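Local coordinates for protein flavodoxin (Streptococcus pneumoniae serotype 4, PDB 5LJL) that binds FMN and probably serves as a low-potential electron donor to a number of redox enzymes, at residues A[84-89]-A[108-113]; A[117-122]-A[140-145]. All coordinates share one frame; numbering follows the deposited sequence.

Both contacts pin a helix to the same end of the five-stranded parallel sheet of the flavodoxin fold, contact 1 through strand 85-92, next to last, and contact 2 through the outermost strand 116-125. The helices lie on opposite faces of the sheet: 101-113 packs on one, 130-146 on the other. Contact 1 is mostly buried and apolar, built on two rings and a valine, with an exposed valine at its margin. Contact 2, also largely buried but with the partly exposed E142 at its margin, mixes a leucine methyl packed on a glycine with a serine-glutamate hydrogen bond and a water. The two meet where Y86 O lies 2.9 Å from G118 N, probably a hydrogen bond.

Contact 1. Residues A[84-89]-A[108-113]; sequences KIYGVV and RVFVST
Y86 and F110 each set their CB over the other's ring where strand 85-92 packs on helix 101-113, the first strand and the helix of a beta-alpha-beta unit closed by strand 116-125 in the flavodoxin fold. The axes of segments 85-89 and 108-113 run nearly antiparallel, at 169°, and come within 9.3 Å of each other. The Y86 side chain begins this packing at its CB, which sits 3.9 Å from the centroid of the F110 ring and over its face. Next, CG and CD1 pass the start of the phenylalanine ring, with CD1 3.6 Å from F110 CD2. The rest of the tyrosine ring then spreads over F110 CB, which stands almost exactly on the ring normal, 3.3 Å from the Y86 centroid. Each CB thus makes a CH-pi contact with the other residue's ring. The planes are 13° from parallel but slid so far apart that the rings barely overlap, and the two side chains run past one another in opposite directions. With chi1 at 76°, Y86 CG stands between the backbone N and carbonyl carbon, a torsion that lays the ring across the helix surface. V88 extends the apolar surface along the strand, its CG2 reaching F110 CD2 at 3.9 Å. Beyond the segments, F110 also touches A53 and V55 of the central strand 52-56 and L76 of helix 67-77, carrying the packing along this face of the sheet. At the outer end, the Y86 hydroxyl is hydrogen-bonded to D107 OD1, while its OH lies 3.2 Å from V111 CG2.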
ATOM      1  N   LYS A  84       7.852  -3.232  12.230  1.00 18.15           N
ATOM      2  CA  LYS A  84       6.897  -2.397  11.518  1.00 17.26           C
ATOM      3  C   LYS A  84       5.689  -3.279  11.126  1.00 15.40           C
ATOM      4  O   LYS A  84       5.858  -4.452  10.878  1.00 16.87           O
ATOM      5  CB  LYS A  84       7.501  -1.809  10.235  1.00 18.06           C
ATOM      6  CG  LYS A  84       8.890  -1.125  10.336  1.00 20.05           C
ATOM      7  CD  LYS A  84       8.851   0.092  11.168  1.00 20.45           C
ATOM      8  CE  LYS A  84      10.197   0.813  11.258  1.00 22.08           C
ATOM      9  NZ  LYS A  84      10.178   1.802  12.363  1.00 21.35           N
ATOM     10  N   ILE A  85       4.522  -2.673  11.062  1.00 14.23           N
ATOM     11  CA  ILE A  85       3.264  -3.278  10.576  1.00 14.29           C
ATOM     12  C   ILE A  85       3.113  -2.812   9.113  1.00 13.18           C
ATOM     13  O   ILE A  85       3.331  -1.591   8.817  1.00 13.95           O
ATOM     14  CB  ILE A  85       2.049  -2.778  11.391  1.00 16.15           C
ATOM     15  CG1 ILE A  85       2.208  -2.985  12.905  1.00 19.22           C
ATOM     16  CG2 ILE A  85       0.690  -3.385  10.907  1.00 16.33           C
ATOM     17  CD1 ILE A  85       2.857  -4.241  13.283  1.00 24.54           C
ATOM     18  N   TYR A  86       2.707  -3.713   8.203  1.00 10.51           N
ATOM     19  CA  TYR A  86       2.481  -3.257   6.837  1.00 10.07           C
ATOM     20  C   TYR A  86       1.097  -3.701   6.323  1.00  9.75           C
ATOM     21  O   TYR A  86       0.485  -4.610   6.846  1.00 10.42           O
ATOM     22  CB  TYR A  86       3.571  -3.779   5.876  1.00 10.22           C
ATOM     23  CG  TYR A  86       3.448  -5.247   5.480  1.00 10.63           C
ATOM     24  CD1 TYR A  86       2.723  -5.639   4.355  1.00 11.00           C
ATOM     25  CD2 TYR A  86       4.151  -6.222   6.173  1.00 12.14           C
ATOM     26  CE1 TYR A  86       2.632  -6.996   3.986  1.00 11.81           C
ATOM     27  CE2 TYR A  86       4.084  -7.576   5.815  1.00 11.77           C
ATOM     28  CZ  TYR A  86       3.361  -7.956   4.701  1.00 13.01           C
ATOM     29  OH  TYR A  86       3.269  -9.295   4.379  1.00 13.59           O
ATOM     30  N   GLY A  87       0.713  -3.087   5.229  1.00  9.10           N
ATOM     31  CA  GLY A  87      -0.374  -3.571   4.407  1.00  9.21           C
ATOM     32  C   GLY A  87      -0.202  -3.143   2.973  1.00  8.96           C
ATOM     33  O   GLY A  87       0.579  -2.202   2.662  1.00  8.93           O
ATOM     34  N   VAL A  88      -0.924  -3.823   2.104  1.00  9.35           N
ATOM     35  CA  VAL A  88      -0.823  -3.571   0.656  1.00  9.54           C
ATOM     36  C   VAL A  88      -2.211  -3.546   0.032  1.00  9.53           C
ATOM     37  O   VAL A  88      -3.076  -4.397   0.331  1.00  8.94           O
ATOM     38  CB  VAL A  88       0.060  -4.597  -0.113  1.00  9.32           C
ATOM     39  CG1 VAL A  88       0.385  -4.149  -1.525  1.00  9.58           C
ATOM     40  CG2 VAL A  88       1.352  -4.810   0.629  1.00  9.72           C
ATOM     41  N   VAL A  89      -2.453  -2.525  -0.777  1.00  9.28           N
ATOM     42  CA  VAL A  89      -3.703  -2.422  -1.531  1.00  9.56           C
ATOM     43  C   VAL A  89      -3.454  -2.100  -3.004  1.00  9.24           C
ATOM     44  O   VAL A  89      -2.357  -1.640  -3.349  1.00  9.50           O
ATOM     45  CB  VAL A  89      -4.626  -1.318  -0.896  1.00  9.24           C
ATOM     46  CG1 VAL A  89      -4.912  -1.625   0.557  1.00 10.54           C
ATOM     47  CG2 VAL A  89      -4.059   0.111  -1.153  1.00 10.26           C
ATOM     48  N   ARG A 108       4.838  -9.935  -0.709  1.00 12.41           N
ATOM     49  CA  ARG A 108       5.996 -10.821  -0.517  1.00 13.95           C
ATOM     50  C   ARG A 108       7.267 -10.091  -0.185  1.00 13.29           C
ATOM     51  O   ARG A 108       8.022 -10.526   0.696  1.00 13.96           O
ATOM     52  CB  ARG A 108       6.177 -11.732  -1.745  1.00 17.57           C
ATOM     53  CG  ARG A 108       5.041 -12.703  -1.931  1.00 20.49           C
ATOM     54  CD  ARG A 108       5.129 -13.944  -1.023  1.00 27.81           C
ATOM     55  NE  ARG A 108       4.219 -15.030  -1.516  1.00 40.46           N
ATOM     56  CZ  ARG A 108       4.442 -16.363  -1.489  1.00 39.77           C
ATOM     57  NH1 ARG A 108       5.564 -16.891  -0.988  1.00 40.90           N
ATOM     58  NH2 ARG A 108       3.522 -17.188  -1.996  1.00 40.82           N
ATOM     59  N   VAL A 109       7.537  -8.978  -0.855  1.00 12.36           N
ATOM     60  CA  VAL A 109       8.702  -8.199  -0.536  1.00 11.91           C
ATOM     61  C   VAL A 109       8.664  -7.657   0.886  1.00 10.78           C
ATOM     62  O   VAL A 109       9.706  -7.678   1.607  1.00 10.98           O
ATOM     63  CB  VAL A 109       9.070  -7.160  -1.642  1.00 11.94           C
ATOM     64  CG1 VAL A 109       8.245  -5.926  -1.529  1.00 13.87           C
ATOM     65  CG2 VAL A 109      10.545  -6.775  -1.501  1.00 11.84           C
ATOM     66  N   PHE A 110       7.486  -7.197   1.349  1.00  9.67           N
ATOM     67  CA  PHE A 110       7.358  -6.803   2.745  1.00 10.47           C
ATOM     68  C   PHE A 110       7.640  -7.974   3.757  1.00 11.49           C
ATOM     69  O   PHE A 110       8.385  -7.765   4.759  1.00 12.36           O
ATOM     70  CB  PHE A 110       5.997  -6.198   3.033  1.00 10.51           C
ATOM     71  CG  PHE A 110       5.922  -4.708   2.790  1.00 10.31           C
ATOM     72  CD1 PHE A 110       6.671  -3.818   3.550  1.00 10.68           C
ATOM     73  CD2 PHE A 110       4.956  -4.215   1.922  1.00 10.26           C
ATOM     74  CE1 PHE A 110       6.518  -2.458   3.382  1.00 10.52           C
ATOM     75  CE2 PHE A 110       4.741  -2.828   1.799  1.00 10.19           C
ATOM     76  CZ  PHE A 110       5.551  -1.954   2.513  1.00 11.02           C
ATOM     77  N   VAL A 111       7.141  -9.143   3.439  1.00 11.94           N
ATOM     78  CA  VAL A 111       7.389 -10.350   4.281  1.00 13.63           C
ATOM     79  C   VAL A 111       8.935 -10.504   4.401  1.00 13.51           C
ATOM     80  O   VAL A 111       9.462 -10.727   5.524  1.00 13.87           O
ATOM     81  CB  VAL A 111       6.856 -11.625   3.692  1.00 15.31           C
ATOM     82  CG1 VAL A 111       7.404 -12.806   4.507  1.00 17.95           C
ATOM     83  CG2 VAL A 111       5.349 -11.681   3.714  1.00 16.08           C
ATOM     84  N   SER A 112       9.608 -10.356   3.263  1.00 13.22           N
ATOM     85  CA  SER A 112      11.088 -10.575   3.218  1.00 13.83           C
ATOM     86  C   SER A 112      11.884  -9.616   4.100  1.00 15.48           C
ATOM     87  O   SER A 112      12.971  -9.985   4.519  1.00 17.02           O
ATOM     88  CB  SER A 112      11.599 -10.622   1.778  1.00 13.93           C
ATOM     89  OG  SER A 112      11.838  -9.343   1.171  1.00 13.80           O
ATOM     90  N   THR A 113      11.374  -8.415   4.388  1.00 13.60           N
ATOM     91  CA  THR A 113      12.016  -7.416   5.216  1.00 14.33           C
ATOM     92  C   THR A 113      11.890  -7.674   6.724  1.00 15.33           C
ATOM     93  O   THR A 113      12.585  -7.026   7.518  1.00 16.80           O
ATOM     94  CB  THR A 113      11.439  -6.011   5.006  1.00 14.31           C
ATOM     95  OG1 THR A 113      10.087  -5.897   5.538  1.00 12.72           O
ATOM     96  CG2 THR A 113      11.512  -5.563   3.545  1.00 14.55           C
TER

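Contact 2. Residues A[117-122]-A[140-145]; sequences KGSECV and AEELAA
A mixed polar and apolar contact attaches the C-terminal helix 130-146 to the interrupted edge strand 116-125 in the three-layer alpha/beta/alpha sandwich of the flavodoxin fold. Its apolar half is the meeting of L143 with G118: leucine CD2 lies 3.6 Å from G118 CA and packs on the backbone there. The methyl can rest directly on the main chain because G118 carries no side chain. The same leucine reaches I85 of the adjoining strand and I52 and I54 of strand 52-56, so the contact continues inward over the sheet. On the outer side, E142 leans across to G118 and S119 with CG anti to its backbone N (chi1 179°) and the chain beyond extended. This carries its CG past G118 O, 3.3 Å away, and places the carboxylate beside S119. S119 OG donates to E142 OE1 at 2.8 Å, approaching from above the carboxylate plane, 41° out of it. S119 OG is itself anti to the backbone N, the torsion that turns the hydroxyl to the helix. The carboxylate is gripped at both oxygens, for OE2 forms a salt bridge with K146 one turn further along the helix, which probably favours its charged form. K146 NZ also hydrogen-bonds to G118 O, so one lysine ties the glutamate to the backbone at G118. S119 N, by contrast, is buried here with no polar partner in the model. A water completes the polar side, accepting from E120 N at 2.9 Å and donating to E142 OE1 over the same distance.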
ATOM      1  N   LYS A 117       2.444  -8.338   8.449  1.00 11.70           N
ATOM      2  CA  LYS A 117       1.192  -7.982   7.752  1.00 12.02           C
ATOM      3  C   LYS A 117       0.093  -7.695   8.809  1.00 12.44           C
ATOM      4  O   LYS A 117      -0.263  -8.588   9.585  1.00 12.83           O
ATOM      5  CB  LYS A 117       0.730  -9.111   6.828  1.00 14.19           C
ATOM      6  CG  LYS A 117      -0.594  -8.795   6.132  1.00 16.78           C
ATOM      7  CD  LYS A 117      -1.144 -10.041   5.414  1.00 22.16           C
ATOM      8  CE  LYS A 117      -0.359 -10.317   4.182  1.00 24.65           C
ATOM      9  NZ  LYS A 117      -1.090 -11.144   3.169  1.00 24.07           N
ATOM     10  N   GLY A 118      -0.449  -6.487   8.849  1.00 11.18           N
ATOM     11  CA  GLY A 118      -1.474  -6.151   9.830  1.00 11.30           C
ATOM     12  C   GLY A 118      -2.911  -6.462   9.419  1.00 11.05           C
ATOM     13  O   GLY A 118      -3.806  -6.374  10.266  1.00 11.76           O
ATOM     14  N   SER A 119      -3.174  -6.638   8.123  1.00 10.58           N
ATOM     15  CA  SER A 119      -4.526  -6.857   7.603  1.00 11.40           C
ATOM     16  C   SER A 119      -4.426  -7.460   6.211  1.00 11.57           C
ATOM     17  O   SER A 119      -3.430  -7.230   5.500  1.00 12.91           O
ATOM     18  CB  SER A 119      -5.297  -5.499   7.586  1.00 11.69           C
ATOM     19  OG  SER A 119      -6.650  -5.610   7.354  1.00 12.13           O
ATOM     20  N   GLU A 120      -5.448  -8.236   5.833  1.00 12.66           N
ATOM     21  CA  GLU A 120      -5.517  -8.883   4.513  1.00 14.14           C
ATOM     22  C   GLU A 120      -5.389  -7.802   3.392  1.00 12.68           C
ATOM     23  O   GLU A 120      -5.971  -6.713   3.486  1.00 10.34           O
ATOM     24  CB  GLU A 120      -6.828  -9.679   4.501  1.00 21.00           C
ATOM     25  CG  GLU A 120      -7.162 -10.507   3.318  1.00 27.83           C
ATOM     26  CD  GLU A 120      -8.522 -11.241   3.478  1.00 32.23           C
ATOM     27  OE1 GLU A 120      -9.062 -11.580   2.432  1.00 34.38           O
ATOM     28  OE2 GLU A 120      -9.066 -11.466   4.609  1.00 38.06           O
ATOM     29  N   CYS A 121      -4.672  -8.104   2.338  1.00 12.10           N
ATOM     30  CA  CYS A 121      -4.512  -7.091   1.269  0.50 14.40           C
ATOM     31  C   CYS A 121      -5.884  -6.844   0.622  1.00 13.07           C
ATOM     32  O   CYS A 121      -6.715  -7.739   0.593  1.00 11.03           O
ATOM     33  CB  CYS A 121      -3.456  -7.569   0.243  0.50 17.22           C
ATOM     34  SG  CYS A 121      -4.008  -8.983  -0.702  0.50 27.82           S
ATOM     35  N   VAL A 122      -6.081  -5.634   0.106  1.00 11.14           N
ATOM     36  CA  VAL A 122      -7.348  -5.239  -0.528  1.00 12.37           C
ATOM     37  C   VAL A 122      -7.069  -4.998  -2.001  1.00 12.31           C
ATOM     38  O   VAL A 122      -6.356  -4.050  -2.317  1.00 12.52           O
ATOM     39  CB  VAL A 122      -7.947  -3.974   0.148  1.00 12.27           C
ATOM     40  CG1 VAL A 122      -9.318  -3.648  -0.489  1.00 13.28           C
ATOM     41  CG2 VAL A 122      -8.095  -4.200   1.683  1.00 12.91           C
ATOM     42  N   ALA A 140      -7.855  -0.226   7.115  1.00  9.60           N
ATOM     43  CA  ALA A 140      -7.271   0.849   7.904  1.00  9.57           C
ATOM     44  C   ALA A 140      -7.586   0.707   9.378  1.00  9.35           C
ATOM     45  O   ALA A 140      -6.725   0.876  10.243  1.00 10.49           O
ATOM     46  CB  ALA A 140      -7.788   2.193   7.353  1.00 10.15           C
ATOM     47  N   GLU A 141      -8.835   0.331   9.687  1.00  9.55           N
ATOM     48  CA  GLU A 141      -9.267   0.221  11.119  1.00 10.18           C
ATOM     49  C   GLU A 141      -8.507  -0.943  11.832  1.00 10.42           C
ATOM     50  O   GLU A 141      -8.134  -0.829  13.021  1.00 11.17           O
ATOM     51  CB  GLU A 141     -10.783   0.001  11.191  1.00 11.30           C
ATOM     52  CG  GLU A 141     -11.585   1.222  10.780  1.00 11.09           C
ATOM     53  CD  GLU A 141     -12.945   0.975  10.189  1.00 11.46           C
ATOM     54  OE1 GLU A 141     -13.496  -0.122  10.351  1.00 11.35           O
ATOM     55  OE2 GLU A 141     -13.554   1.956   9.653  1.00 10.91           O
ATOM     56  N   GLU A 142      -8.236  -2.051  11.112  1.00 10.14           N
ATOM     57  CA  GLU A 142      -7.471  -3.163  11.673  1.00 10.76           C
ATOM     58  C   GLU A 142      -6.006  -2.749  11.903  1.00 10.59           C
ATOM     59  O   GLU A 142      -5.449  -3.041  12.936  1.00 11.53           O
ATOM     60  CB  GLU A 142      -7.611  -4.429  10.811  1.00 10.95           C
ATOM     61  CG  GLU A 142      -6.804  -5.594  11.374  1.00 12.58           C
ATOM     62  CD  GLU A 142      -7.042  -6.912  10.719  1.00 13.60           C
ATOM     63  OE1 GLU A 142      -7.599  -6.898   9.615  1.00 12.82           O
ATOM     64  OE2 GLU A 142      -6.754  -7.958  11.386  1.00 15.44           O
ATOM     65  N   LEU A 143      -5.387  -2.038  10.950  1.00 10.37           N
ATOM     66  CA  LEU A 143      -4.039  -1.514  11.206  1.00 10.39           C
ATOM     67  C   LEU A 143      -3.934  -0.575  12.394  1.00 10.71           C
ATOM     68  O   LEU A 143      -2.984  -0.648  13.204  1.00 10.56           O
ATOM     69  CB  LEU A 143      -3.541  -0.797   9.930  1.00 11.37           C
ATOM     70  CG  LEU A 143      -3.335  -1.647   8.663  1.00 12.56           C
ATOM     71  CD1 LEU A 143      -2.780  -0.742   7.560  1.00 13.66           C
ATOM     72  CD2 LEU A 143      -2.436  -2.852   8.896  1.00 12.77           C
ATOM     73  N   ALA A 144      -4.887   0.354  12.465  1.00 10.11           N
ATOM     74  CA  ALA A 144      -5.008   1.245  13.620  1.00 11.74           C
ATOM     75  C   ALA A 144      -5.133   0.420  14.925  1.00 11.90           C
ATOM     76  O   ALA A 144      -4.509   0.745  15.940  1.00 15.22           O
ATOM     77  CB  ALA A 144      -6.161   2.226  13.461  1.00 11.59           C
ATOM     78  N   ALA A 145      -5.967  -0.601  14.942  1.00 11.52           N
ATOM     79  CA  ALA A 145      -6.138  -1.411  16.146  1.00 12.40           C
ATOM     80  C   ALA A 145      -4.782  -2.003  16.680  1.00 14.14           C
ATOM     81  O   ALA A 145      -4.606  -2.200  17.884  1.00 14.77           O
ATOM     82  CB  ALA A 145      -7.139  -2.524  15.896  1.00 11.80           C
TER
HETATM   83  O   HOH W   1      -7.424  -9.085   7.754  1.00 17.77           O